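Local coordinates for CopN (PDB 4NRH), which probably acts as a gatekeeper of type III secretion, binding the chaperone Scc3 in a complex that directs the secretion of translocator proteins, at residues Lys246-Arg249 against Glu250-Leu254; Ser127-Leu130 against Glu131-Asp135; Asp44-Pro47 against Glu48-Leu51. One frame throughout, in Å; residues are numbered along the deposited sequence.

Contact 1 of 3, residues Lys246-Arg249 against Glu250-Leu254; sequences KVER and EVRNL
Four successive i-to-i+4 backbone hydrogen bonds, from Glu-250 N to Lys-246 O through Asn-253 N to Arg-249 O, join Lys-246-Arg-249 to Glu-250-Leu-254 as one unbroken alpha-helix. The side-chain contact that stands out is the salt bridge between Glu-248 and Arg-252, one turn apart. The arginine comes side-on and grips a single carboxylate oxygen: Glu-248 OE2 lies 3.0 Å from Arg-252 NE and also 3.0 Å from Arg-252 NH2. That oxygen sits almost exactly in the guanidinium plane and receives both nitrogens on its anti side, while the carboxylate plane is turned 46° from the guanidinium. Glu-248 leaves the helix with CG anti to its backbone N (chi1 179°) and runs out extended. Arg-252 starts with CG beside its own N (chi1 -72°) and is extended as far as NE, and the two chains climb side by side to meet at their charged ends. Along the way Arg-252 CG passes 3.3 Å from Glu-248 O. Arg-252 NH1 has a weak, long ion pair with Asp-257, so the guanidinium may feel a second negative charge. Arg-249 and Asn-253 likewise run alongside each other, Arg-249 CG lying 4.0 Å from Asn-253 ND2. Glu-250 takes its hydrogen bond elsewhere, from Ser-232. Short, branched Val-247 and Val-251 suit the buried face, where they pack on Leu-266 of helix 259-272. The arrangement is that of an amphipathic helix carrying an i-to-i+4 Glu-Arg salt bridge on its polar side, here in the third helical domain of the CopN family.

Contact 2 of 3, residues Ser127-Leu130 against Glu131-Asp135; sequences SLYL and EVTGD
Tyr-129 O is held by two donors from the same residue one turn later: Thr-133 N at 2.9 Å and Thr-133 OG1 at 2.8 Å from Tyr-129 O. They approach from opposite faces of the carbonyl plane, the amide lying nearer to that plane than the hydroxyl. The hydroxyl can fold back because chi1 of Thr-133 is 65°, which places OG1 between its own N and carbonyl carbon. Threonine suits a position near the close of a helix, where its hydroxyl can share a carbonyl with its own amide. OG1 also has a partner outside the segment, a hydrogen bond with Arg-99 NH2. The same rotation turns the methyl onto the tyrosine: Thr-133 CG2 stands 3.8 Å from the centroid of the Tyr-129 ring, 18° off its normal, a CH-pi contact over one face. The nearest ring atom is Tyr-129 CE1, 3.6 Å from Thr-133 CG2. Beside this pair, Leu-128 CD1 meets Val-132 CG2 at 3.9 Å, two branched apolar chains fitting together on the buried side. The outward edge is polar. A water bonded to Ser-127 OG at 2.7 Å donates to Glu-131 OE1, bridging residues one turn apart, and the same oxygen forms a salt bridge with Arg-149, which probably favours the charged carboxylate. Helix 122-133 thus packs on two others: Leu-128 and Val-132 rest on Met-145 of helix 139-149, while Tyr-129 touches Phe-161 and Met-166 of helix 152-172, the latter also meeting Thr-133.

Contact 3 of 3, residues Asp44-Pro47 against Glu48-Leu51; sequences DASP and EDIL
With chi1 at 65°, Ser-46 holds OG between its backbone N and carbonyl carbon, and Asp-49, its CG beside its own N (chi1 -69°), turns its carboxylate back toward that serine. The pair makes a capping box. Asp-49 N donates to Ser-46 OG at 3.2 Å, and in return Ser-46 N points almost straight at Asp-49 OD2, although this second bond is weak at 3.4 Å. Serine suits the N-cap because its short hydroxyl can reach an amide of the first turn, which has no carbonyl of an earlier turn to pair with; the aspartate's negative charge also lies where the helix dipole would probably favour it. The backbone then takes up the regular helical pattern, Ile-50 N bonding to Ser-46 O at 2.8 Å and Leu-51 N to Pro-47 O at 3.0 Å. Pro-47 is well placed as the first helical residue: its ring fixes phi near the helical value, and the amide hydrogen it lacks would have had no helical acceptor. Glu-48, bent at chi2, curls its carboxylate back over the start of the helix, Glu-48 OE1 coming 3.6 Å from Ser-46 CB. Ala-45, just before the cap, brings CB to 4.2 Å from Ile-50 CG1 inside the first turn, a small apolar contact between the N' and N4 positions, where a hydrophobic staple forms. Ile-50 CD1 also passes 3.6 Å from Ser-46 O. The cap follows the loop from helix 31-40 and opens helix 47-57, which leans on helix 80-97: Ile-50, the buried residue here, packs against Ala-85, Leu-86 and Ala-89, and Pro-47 touches Gln-88.

Overall arrangement
The three contacts are local and lie in series along an elongated, mainly helical chain: contact 3 opens a helix, contact 2 lies at the closing end of another, and contact 1 falls within a third. Contacts 2 and 3 belong to the HrpJ-like range, their centres about 31 Å apart and nearest atoms about 17 Å apart. Contact 1 belongs to the third helical domain, its centre about 37 Å from that of contact 2 and about 68 Å from that of contact 3, on the opposite side of the chain's centre. The sodium ion is bound by Ala-23, Asn-26 and Ile-29, none in these segments, and the second protein chain touches none of the contacts.

Contact 1 of 3, residues Lys246-Arg249 against Glu250-Leu254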
loop_
_atom_site.group_PDB
_atom_site.type_symbol
_atom_site.label_atom_id
_atom_site.label_comp_id
_atom_site.label_asym_id
_atom_site.label_seq_id
_atom_site.Cartn_x
_atom_site.Cartn_y
_atom_site.Cartn_z
ATOM N N LYS A 246 6.747 -0.438 -27.644
ATOM C CA LYS A 246 7.308 -1.287 -26.595
ATOM C C LYS A 246 6.237 -2.163 -25.953
ATOM O O LYS A 246 6.480 -3.330 -25.644
ATOM C CB LYS A 246 8.000 -0.435 -25.530
ATOM C CG LYS A 246 9.347 0.121 -25.964
ATOM C CD LYS A 246 10.061 0.804 -24.810
ATOM C CE LYS A 246 9.320 2.055 -24.367
ATOM N NZ LYS A 246 10.041 2.775 -23.281
ATOM N N VAL A 247 5.055 -1.591 -25.748
ATOM C CA VAL A 247 3.937 -2.328 -25.171
ATOM C C VAL A 247 3.484 -3.438 -26.116
ATOM O O VAL A 247 3.232 -4.566 -25.689
ATOM C CB VAL A 247 2.750 -1.395 -24.857
ATOM C CG1 VAL A 247 1.522 -2.203 -24.469
ATOM C CG2 VAL A 247 3.123 -0.423 -23.748
ATOM N N GLU A 248 3.390 -3.116 -27.404
ATOM C CA GLU A 248 2.980 -4.091 -28.409
ATOM C C GLU A 248 3.993 -5.226 -28.521
ATOM O O GLU A 248 3.617 -6.395 -28.622
ATOM C CB GLU A 248 2.796 -3.418 -29.772
ATOM C CG GLU A 248 2.394 -4.379 -30.882
ATOM C CD GLU A 248 2.289 -3.702 -32.234
ATOM O OE1 GLU A 248 2.432 -2.463 -32.295
ATOM O OE2 GLU A 248 2.068 -4.411 -33.239
ATOM N N ARG A 249 5.274 -4.873 -28.500
ATOM C CA ARG A 249 6.346 -5.858 -28.597
ATOM C C ARG A 249 6.333 -6.816 -27.411
ATOM O O ARG A 249 6.552 -8.017 -27.569
ATOM C CB ARG A 249 7.707 -5.165 -28.686
ATOM C CG ARG A 249 8.857 -6.108 -29.003
ATOM C CD ARG A 249 10.179 -5.364 -29.095
ATOM N NE ARG A 249 10.579 -4.810 -27.804
ATOM C CZ ARG A 249 11.781 -4.302 -27.547
ATOM N NH1 ARG A 249 12.709 -4.278 -28.494
ATOM N NH2 ARG A 249 12.055 -3.821 -26.342
ATOM N N GLU A 250 6.083 -6.273 -26.223
ATOM C CA GLU A 250 6.042 -7.071 -25.003
ATOM C C GLU A 250 4.904 -8.085 -25.055
ATOM O O GLU A 250 5.062 -9.236 -24.648
ATOM C CB GLU A 250 5.891 -6.168 -23.777
ATOM C CG GLU A 250 5.795 -6.917 -22.455
ATOM C CD GLU A 250 7.054 -7.700 -22.132
ATOM O OE1 GLU A 250 8.145 -7.294 -22.587
ATOM O OE2 GLU A 250 6.954 -8.724 -21.424
ATOM N N VAL A 251 3.754 -7.646 -25.558
ATOM C CA VAL A 251 2.592 -8.514 -25.700
ATOM C C VAL A 251 2.839 -9.609 -26.738
ATOM O O VAL A 251 2.473 -10.766 -26.529
ATOM C CB VAL A 251 1.337 -7.704 -26.089
ATOM C CG1 VAL A 251 0.192 -8.629 -26.474
ATOM C CG2 VAL A 251 0.923 -6.793 -24.945
ATOM N N ARG A 252 3.475 -9.242 -27.847
ATOM C CA ARG A 252 3.797 -10.202 -28.900
ATOM C C ARG A 252 4.794 -11.260 -28.434
ATOM O O ARG A 252 4.682 -12.429 -28.800
ATOM C CB ARG A 252 4.335 -9.480 -30.136
ATOM C CG ARG A 252 3.270 -8.707 -30.894
ATOM C CD ARG A 252 3.817 -8.081 -32.163
ATOM N NE ARG A 252 2.797 -7.308 -32.864
ATOM C CZ ARG A 252 1.861 -7.840 -33.644
ATOM N NH1 ARG A 252 1.815 -9.152 -33.827
ATOM N NH2 ARG A 252 0.972 -7.061 -34.242
ATOM N N ASN A 253 5.773 -10.848 -27.634
ATOM C CA ASN A 253 6.709 -11.794 -27.035
ATOM C C ASN A 253 5.994 -12.733 -26.071
ATOM O O ASN A 253 6.440 -13.853 -25.824
ATOM C CB ASN A 253 7.832 -11.056 -26.301
ATOM C CG ASN A 253 8.738 -10.288 -27.241
ATOM O OD1 ASN A 253 8.768 -10.548 -28.443
ATOM N ND2 ASN A 253 9.486 -9.335 -26.695
ATOM N N LEU A 254 4.877 -12.258 -25.530
ATOM C CA LEU A 254 4.122 -12.993 -24.524
ATOM C C LEU A 254 3.200 -14.059 -25.124
ATOM O O LEU A 254 3.169 -15.194 -24.650
ATOM C CB LEU A 254 3.310 -12.014 -23.674
ATOM C CG LEU A 254 2.538 -12.573 -22.479
ATOM C CD1 LEU A 254 3.494 -13.244 -21.505
ATOM C CD2 LEU A 254 1.750 -11.471 -21.790
#

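Contact 2 of 3, residues Ser127-Leu130 against Glu131-Asp135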
loop_
_atom_site.group_PDB
_atom_site.type_symbol
_atom_site.label_atom_id
_atom_site.label_comp_id
_atom_site.label_asym_id
_atom_site.label_seq_id
_atom_site.Cartn_x
_atom_site.Cartn_y
_atom_site.Cartn_z
ATOM N N SER A 127 8.168 -18.637 12.086
ATOM C CA SER A 127 9.471 -18.804 11.456
ATOM C C SER A 127 9.623 -17.847 10.275
ATOM O O SER A 127 10.667 -17.216 10.108
ATOM C CB SER A 127 9.664 -20.250 10.997
ATOM O OG SER A 127 10.913 -20.417 10.351
ATOM N N LEU A 128 8.577 -17.748 9.460
ATOM C CA LEU A 128 8.565 -16.816 8.337
ATOM C C LEU A 128 8.694 -15.365 8.791
ATOM O O LEU A 128 9.497 -14.608 8.243
ATOM C CB LEU A 128 7.288 -16.982 7.512
ATOM C CG LEU A 128 7.139 -15.957 6.386
ATOM C CD1 LEU A 128 8.116 -16.252 5.257
ATOM C CD2 LEU A 128 5.713 -15.918 5.873
ATOM N N TYR A 129 7.897 -14.979 9.784
ATOM C CA TYR A 129 7.945 -13.622 10.321
ATOM C C TYR A 129 9.347 -13.266 10.803
ATOM O O TYR A 129 9.855 -12.180 10.521
ATOM C CB TYR A 129 6.944 -13.446 11.466
ATOM C CG TYR A 129 6.955 -12.050 12.049
ATOM C CD1 TYR A 129 6.250 -11.019 11.444
ATOM C CD2 TYR A 129 7.682 -11.761 13.197
ATOM C CE1 TYR A 129 6.264 -9.741 11.967
ATOM C CE2 TYR A 129 7.702 -10.486 13.730
ATOM C CZ TYR A 129 6.991 -9.480 13.110
ATOM O OH TYR A 129 7.006 -8.209 13.635
ATOM N N LEU A 130 9.961 -14.187 11.541
ATOM C CA LEU A 130 11.315 -13.993 12.046
ATOM C C LEU A 130 12.311 -13.816 10.903
ATOM O O LEU A 130 13.208 -12.980 10.977
ATOM C CB LEU A 130 11.729 -15.168 12.936
ATOM C CG LEU A 130 11.675 -14.914 14.445
ATOM C CD1 LEU A 130 10.356 -14.270 14.846
ATOM C CD2 LEU A 130 11.901 -16.204 15.217
ATOM N N GLU A 131 12.152 -14.613 9.851
ATOM C CA GLU A 131 13.021 -14.515 8.681
ATOM C C GLU A 131 12.826 -13.197 7.933
ATOM O O GLU A 131 13.795 -12.546 7.543
ATOM C CB GLU A 131 12.778 -15.690 7.730
ATOM C CG GLU A 131 13.602 -15.622 6.453
ATOM C CD GLU A 131 13.355 -16.797 5.528
ATOM O OE1 GLU A 131 12.523 -17.665 5.872
ATOM O OE2 GLU A 131 13.992 -16.853 4.455
ATOM N N VAL A 132 11.568 -12.812 7.734
ATOM C CA VAL A 132 11.237 -11.595 6.998
ATOM C C VAL A 132 11.748 -10.347 7.711
ATOM O O VAL A 132 12.348 -9.465 7.094
ATOM C CB VAL A 132 9.712 -11.467 6.786
ATOM C CG1 VAL A 132 9.344 -10.060 6.335
ATOM C CG2 VAL A 132 9.229 -12.498 5.777
ATOM N N THR A 133 11.524 -10.289 9.018
ATOM C CA THR A 133 11.874 -9.114 9.804
ATOM C C THR A 133 13.298 -9.201 10.341
ATOM O O THR A 133 13.807 -8.248 10.931
ATOM C CB THR A 133 10.903 -8.920 10.981
ATOM O OG1 THR A 133 11.044 -10.010 11.899
ATOM C CG2 THR A 133 9.468 -8.873 10.482
ATOM N N GLY A 134 13.940 -10.347 10.133
ATOM C CA GLY A 134 15.293 -10.561 10.612
ATOM C C GLY A 134 16.356 -9.944 9.722
ATOM O O GLY A 134 17.540 -9.972 10.050
ATOM N N ASP A 135 15.930 -9.382 8.594
ATOM C CA ASP A 135 16.852 -8.767 7.645
ATOM C C ASP A 135 16.125 -7.778 6.744
ATOM O O ASP A 135 14.895 -7.765 6.688
ATOM C CB ASP A 135 17.543 -9.837 6.795
ATOM C CG ASP A 135 18.897 -9.388 6.280
ATOM O OD1 ASP A 135 19.079 -8.174 6.050
ATOM O OD2 ASP A 135 19.782 -10.251 6.100
HETATM O O HOH W 1 11.414 -19.571 7.816
#

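Contact 3 of 3, residues Asp44-Pro47 against Glu48-Leu51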
loop_
_atom_site.group_PDB
_atom_site.type_symbol
_atom_site.label_atom_id
_atom_site.label_comp_id
_atom_site.label_asym_id
_atom_site.label_seq_id
_atom_site.Cartn_x
_atom_site.Cartn_y
_atom_site.Cartn_z
ATOM N N ASP A 44 14.546 -29.841 44.131
ATOM C CA ASP A 44 15.999 -29.736 44.161
ATOM C C ASP A 44 16.603 -29.662 42.761
ATOM O O ASP A 44 17.801 -29.881 42.582
ATOM C CB ASP A 44 16.597 -30.920 44.925
ATOM C CG ASP A 44 16.212 -32.258 44.321
ATOM O OD1 ASP A 44 15.228 -32.307 43.550
ATOM O OD2 ASP A 44 16.894 -33.262 44.615
ATOM N N ALA A 45 15.770 -29.350 41.773
ATOM C CA ALA A 45 16.222 -29.274 40.389
ATOM C C ALA A 45 17.084 -28.040 40.138
ATOM O O ALA A 45 16.758 -26.941 40.582
ATOM C CB ALA A 45 15.031 -29.281 39.444
ATOM N N SER A 46 18.183 -28.236 39.418
ATOM C CA SER A 46 19.063 -27.138 39.036
ATOM C C SER A 46 18.523 -26.458 37.781
ATOM O O SER A 46 17.698 -27.039 37.074
ATOM C CB SER A 46 20.487 -27.650 38.800
ATOM O OG SER A 46 20.534 -28.540 37.699
ATOM N N PRO A 47 18.965 -25.216 37.511
ATOM C CA PRO A 47 18.611 -24.538 36.258
ATOM C C PRO A 47 18.888 -25.402 35.027
ATOM O O PRO A 47 18.089 -25.409 34.091
ATOM C CB PRO A 47 19.504 -23.300 36.273
ATOM C CG PRO A 47 19.659 -22.989 37.720
ATOM C CD PRO A 47 19.703 -24.324 38.424
ATOM N N GLU A 48 20.013 -26.113 35.035
ATOM C CA GLU A 48 20.352 -27.032 33.953
ATOM C C GLU A 48 19.316 -28.145 33.827
ATOM O O GLU A 48 18.869 -28.466 32.727
ATOM C CB GLU A 48 21.743 -27.638 34.171
ATOM C CG GLU A 48 22.896 -26.661 33.990
ATOM C CD GLU A 48 23.085 -25.742 35.181
ATOM O OE1 GLU A 48 22.540 -26.046 36.263
ATOM O OE2 GLU A 48 23.781 -24.715 35.036
ATOM N N ASP A 49 18.947 -28.732 34.963
ATOM C CA ASP A 49 17.938 -29.786 35.002
ATOM C C ASP A 49 16.604 -29.287 34.459
ATOM O O ASP A 49 15.924 -29.986 33.707
ATOM C CB ASP A 49 17.753 -30.306 36.429
ATOM C CG ASP A 49 18.954 -31.078 36.931
ATOM O OD1 ASP A 49 19.753 -31.556 36.097
ATOM O OD2 ASP A 49 19.099 -31.210 38.165
ATOM N N ILE A 50 16.239 -28.072 34.857
ATOM C CA ILE A 50 15.000 -27.449 34.412
ATOM C C ILE A 50 14.964 -27.286 32.898
ATOM O O ILE A 50 14.012 -27.711 32.244
ATOM C CB ILE A 50 14.804 -26.069 35.069
ATOM C CG1 ILE A 50 14.591 -26.221 36.576
ATOM C CG2 ILE A 50 13.638 -25.334 34.428
ATOM C CD1 ILE A 50 14.811 -24.941 37.351
ATOM N N LEU A 51 16.012 -26.681 32.344
ATOM C CA LEU A 51 16.085 -26.442 30.907
ATOM C C LEU A 51 16.017 -27.738 30.108
ATOM O O LEU A 51 15.303 -27.816 29.113
ATOM C CB LEU A 51 17.367 -25.682 30.557
ATOM C CG LEU A 51 17.424 -24.220 31.007
ATOM C CD1 LEU A 51 18.793 -23.622 30.729
ATOM C CD2 LEU A 51 16.333 -23.414 30.320
#